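Atu0111 protein (Agrobacterium tumefaciens, PDB 2FSQ) is of unknown function but is probably related to the 2H phosphoesterases, a group that includes enzymes acting on cyclic nucleotides and RNA ends. Local coordinates at residues F77-M85 with K227-L235. Numbering follows the deposited sequence. Where two conformers were deposited one is given.
Sequences FTPVSSLHM and KDMNHFKEL
Thr78 CG2 lies loosely near Met229, a selenomethionine, 4.4 Å from CB of Met229. Next along, Pro79 lays the CG-CD edge of its ring against the amide of Asn230, the two side chains crossing nearly at right angles; Asn230 ND2 comes to 3.2 Å from Pro79 CD. Asn230 itself sits in a type I turn running from Asp228 to His231, where Asp228 OD1 accepts a hydrogen bond from the backbone N of Asn230, making an Asx turn. Water 1 joins Ser81 OG to both Asn230 O and His231 ND1, bridging the loops where no direct hydrogen bond does. Ser82 points its CB at Asn230 O, 3.4 Å away. Ser82 OG stands between the backbone N and the carbonyl carbon (chi1 74°), which turns it back to Pro79 O at 2.7 Å, in the carbonyl plane on a lone pair; Ser82 N shares that acceptor, so two bonds hold the short 3-10 turn together. His84 then brings its ring edge-on to the face of Phe232, His84 NE2 leading at 3.4 Å from Phe232 CE2, with the planes at 54°. The Phe232 ring also meets that of Phe226, on strand 222-226. Water 3 links Met229 O to His84 NE2, the latter bond weak. His84 begins a His-x-Thr sequence on strand 84-92, and acetic acid, probably from the crystallisation liquor, lies about 4 Å from its side chain; together these are consistent with His84, with Phe232 beside it, lining a 2H-type active-site pocket.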
loop_
_atom_site.group_PDB
_atom_site.type_symbol
_atom_site.label_atom_id
_atom_site.label_comp_id
_atom_site.label_asym_id
_atom_site.label_seq_id
_atom_site.Cartn_x
_atom_site.Cartn_y
_atom_site.Cartn_z
ATOM N N PHE A 77 -11.998 5.158 -1.234
ATOM C CA PHE A 77 -11.629 4.258 -0.141
ATOM C C PHE A 77 -11.701 2.819 -0.612
ATOM O O PHE A 77 -12.649 2.427 -1.304
ATOM C CB PHE A 77 -12.570 4.451 1.070
ATOM C CG PHE A 77 -12.295 5.705 1.853
ATOM C CD1 PHE A 77 -11.522 5.672 3.018
ATOM C CD2 PHE A 77 -12.794 6.926 1.415
ATOM C CE1 PHE A 77 -11.270 6.839 3.730
ATOM C CE2 PHE A 77 -12.559 8.086 2.118
ATOM C CZ PHE A 77 -11.793 8.053 3.276
ATOM N N THR A 78 -10.707 2.034 -0.223
ATOM C CA THR A 78 -10.661 0.615 -0.526
ATOM C C THR A 78 -11.452 -0.157 0.552
ATOM O O THR A 78 -11.668 0.349 1.651
ATOM C CB THR A 78 -9.197 0.157 -0.541
ATOM O OG1 THR A 78 -8.607 0.508 0.719
ATOM C CG2 THR A 78 -8.433 0.893 -1.638
ATOM N N PRO A 79 -11.876 -1.390 0.249
ATOM C CA PRO A 79 -12.643 -2.155 1.247
ATOM C C PRO A 79 -11.823 -2.466 2.499
ATOM O O PRO A 79 -10.619 -2.681 2.420
ATOM C CB PRO A 79 -12.996 -3.463 0.509
ATOM C CG PRO A 79 -12.932 -3.066 -0.947
ATOM C CD PRO A 79 -11.773 -2.108 -1.034
ATOM N N VAL A 80 -12.481 -2.531 3.647
ATOM C CA VAL A 80 -11.782 -2.905 4.864
ATOM C C VAL A 80 -11.064 -4.250 4.699
ATOM O O VAL A 80 -9.910 -4.413 5.138
ATOM C CB VAL A 80 -12.741 -2.921 6.072
ATOM C CG1 VAL A 80 -12.064 -3.568 7.284
ATOM C CG2 VAL A 80 -13.217 -1.498 6.371
ATOM N N SER A 81 -11.698 -5.212 4.033
ATOM C CA SER A 81 -11.086 -6.535 3.907
ATOM C C SER A 81 -9.847 -6.560 2.988
ATOM O O SER A 81 -9.158 -7.578 2.928
ATOM C CB SER A 81 -12.085 -7.583 3.416
ATOM O OG SER A 81 -12.541 -7.255 2.110
ATOM N N SER A 82 -9.611 -5.463 2.257
ATOM C CA SER A 82 -8.446 -5.344 1.366
ATOM C C SER A 82 -7.236 -4.735 2.033
ATOM O O SER A 82 -6.184 -4.687 1.413
ATOM C CB SER A 82 -8.762 -4.495 0.136
ATOM O OG SER A 82 -8.830 -3.117 0.479
ATOM N N LEU A 83 -7.380 -4.229 3.255
ATOM C CA LEU A 83 -6.289 -3.473 3.872
ATOM C C LEU A 83 -5.039 -4.319 4.032
ATOM O O LEU A 83 -5.088 -5.470 4.474
ATOM C CB LEU A 83 -6.723 -2.893 5.218
ATOM C CG LEU A 83 -7.813 -1.812 5.146
ATOM C CD1 LEU A 83 -8.323 -1.402 6.544
ATOM C CD2 LEU A 83 -7.397 -0.574 4.324
ATOM N N HIS A 84 -3.904 -3.739 3.644
ATOM C CA HIS A 84 -2.658 -4.484 3.649
ATOM C C HIS A 84 -1.491 -3.530 3.618
ATOM O O HIS A 84 -1.633 -2.378 3.204
ATOM C CB HIS A 84 -2.550 -5.367 2.387
ATOM C CG HIS A 84 -2.650 -4.589 1.110
ATOM N ND1 HIS A 84 -1.562 -4.202 0.348
ATOM C CD2 HIS A 84 -3.743 -4.137 0.456
ATOM C CE1 HIS A 84 -1.989 -3.518 -0.705
ATOM N NE2 HIS A 84 -3.309 -3.473 -0.663
HETATM N N MSE A 85 -0.340 -4.019 4.053
HETATM C CA MSE A 85 0.912 -3.326 3.802
HETATM C C MSE A 85 1.635 -4.098 2.704
HETATM O O MSE A 85 1.969 -5.267 2.879
HETATM C CB MSE A 85 1.804 -3.300 5.048
HETATM C CG MSE A 85 3.079 -2.510 4.778
HETATM SE SE MSE A 85 4.346 -2.657 6.282
HETATM C CE MSE A 85 5.155 -4.343 5.751
ATOM N N LYS A 227 -7.389 -8.397 -9.341
ATOM C CA LYS A 227 -8.003 -7.827 -10.545
ATOM C C LYS A 227 -7.980 -6.305 -10.482
ATOM O O LYS A 227 -7.860 -5.626 -11.494
ATOM C CB LYS A 227 -9.456 -8.315 -10.686
ATOM C CG LYS A 227 -10.249 -7.633 -11.813
ATOM C CD LYS A 227 -11.573 -8.339 -12.137
ATOM C CE LYS A 227 -11.813 -8.377 -13.667
ATOM N NZ LYS A 227 -12.975 -9.256 -14.120
ATOM N N ASP A 228 -8.075 -5.780 -9.265
ATOM C CA ASP A 228 -8.254 -4.353 -9.010
ATOM C C ASP A 228 -7.887 -4.152 -7.537
ATOM O O ASP A 228 -7.471 -5.105 -6.860
ATOM C CB ASP A 228 -9.702 -3.883 -9.315
ATOM C CG ASP A 228 -10.754 -4.640 -8.543
ATOM O OD1 ASP A 228 -10.474 -5.118 -7.419
ATOM O OD2 ASP A 228 -11.877 -4.770 -9.089
HETATM N N MSE A 229 -8.071 -2.944 -7.032
HETATM C CA MSE A 229 -7.621 -2.619 -5.670
HETATM C C MSE A 229 -8.506 -3.175 -4.568
HETATM O O MSE A 229 -8.217 -2.977 -3.388
HETATM C CB MSE A 229 -7.543 -1.107 -5.505
HETATM C CG MSE A 229 -6.508 -0.444 -6.392
HETATM SE SE MSE A 229 -4.659 -1.177 -6.269
HETATM C CE MSE A 229 -4.616 -2.198 -7.910
ATOM N N ASN A 230 -9.586 -3.853 -4.944
ATOM C CA ASN A 230 -10.589 -4.279 -3.957
ATOM C C ASN A 230 -10.278 -5.576 -3.209
ATOM O O ASN A 230 -10.878 -5.840 -2.166
ATOM C CB ASN A 230 -11.960 -4.427 -4.630
ATOM C CG ASN A 230 -12.551 -3.111 -5.050
ATOM O OD1 ASN A 230 -13.125 -2.987 -6.145
ATOM N ND2 ASN A 230 -12.431 -2.120 -4.195
ATOM N N HIS A 231 -9.420 -6.417 -3.772
ATOM C CA HIS A 231 -9.204 -7.752 -3.212
ATOM C C HIS A 231 -7.903 -8.351 -3.688
ATOM O O HIS A 231 -7.570 -8.260 -4.872
ATOM C CB HIS A 231 -10.385 -8.666 -3.576
ATOM C CG HIS A 231 -10.344 -9.996 -2.902
ATOM N ND1 HIS A 231 -10.563 -10.157 -1.547
ATOM C CD2 HIS A 231 -10.103 -11.233 -3.395
ATOM C CE1 HIS A 231 -10.457 -11.438 -1.239
ATOM N NE2 HIS A 231 -10.187 -12.113 -2.341
ATOM N N PHE A 232 -7.191 -8.972 -2.753
ATOM C CA PHE A 232 -5.877 -9.578 -3.008
ATOM C C PHE A 232 -5.933 -11.030 -2.564
ATOM O O PHE A 232 -6.021 -11.311 -1.368
ATOM C CB PHE A 232 -4.783 -8.805 -2.268
ATOM C CG PHE A 232 -4.697 -7.381 -2.706
ATOM C CD1 PHE A 232 -3.809 -7.011 -3.713
ATOM C CD2 PHE A 232 -5.535 -6.412 -2.165
ATOM C CE1 PHE A 232 -3.757 -5.709 -4.163
ATOM C CE2 PHE A 232 -5.515 -5.111 -2.631
ATOM C CZ PHE A 232 -4.604 -4.750 -3.624
ATOM N N LYS A 233 -5.932 -11.942 -3.535
ATOM C CA LYS A 233 -6.071 -13.356 -3.249
ATOM C C LYS A 233 -4.703 -13.947 -2.959
ATOM O O LYS A 233 -3.807 -13.863 -3.790
ATOM C CB LYS A 233 -6.716 -14.044 -4.443
ATOM C CG LYS A 233 -6.794 -15.542 -4.312
ATOM C CD LYS A 233 -7.660 -16.130 -5.431
ATOM C CE LYS A 233 -7.568 -17.649 -5.482
ATOM N NZ LYS A 233 -7.893 -18.306 -4.192
ATOM N N GLU A 234 -4.540 -14.525 -1.766
ATOM C CA GLU A 234 -3.269 -15.126 -1.376
ATOM C C GLU A 234 -3.007 -16.428 -2.118
ATOM O O GLU A 234 -3.841 -17.345 -2.115
ATOM C CB GLU A 234 -3.198 -15.365 0.135
ATOM C CG GLU A 234 -3.284 -14.099 0.980
ATOM C CD GLU A 234 -2.970 -14.357 2.435
ATOM O OE1 GLU A 234 -3.113 -15.521 2.875
ATOM O OE2 GLU A 234 -2.608 -13.400 3.151
ATOM N N LEU A 235 -1.837 -16.505 -2.737
ATOM C CA LEU A 235 -1.448 -17.701 -3.489
ATOM C C LEU A 235 -0.334 -18.476 -2.792
ATOM O O LEU A 235 -0.379 -19.711 -2.717
ATOM C CB LEU A 235 -1.029 -17.331 -4.925
ATOM C CG LEU A 235 -2.061 -16.586 -5.780
ATOM C CD1 LEU A 235 -1.464 -16.200 -7.131
ATOM C CD2 LEU A 235 -3.361 -17.387 -5.969
HETATM O O HOH W 1 -10.892 -7.703 -0.078
HETATM O O HOH W 2 -7.826 -8.513 -0.048
HETATM O O HOH W 3 -5.945 -1.818 -2.224
#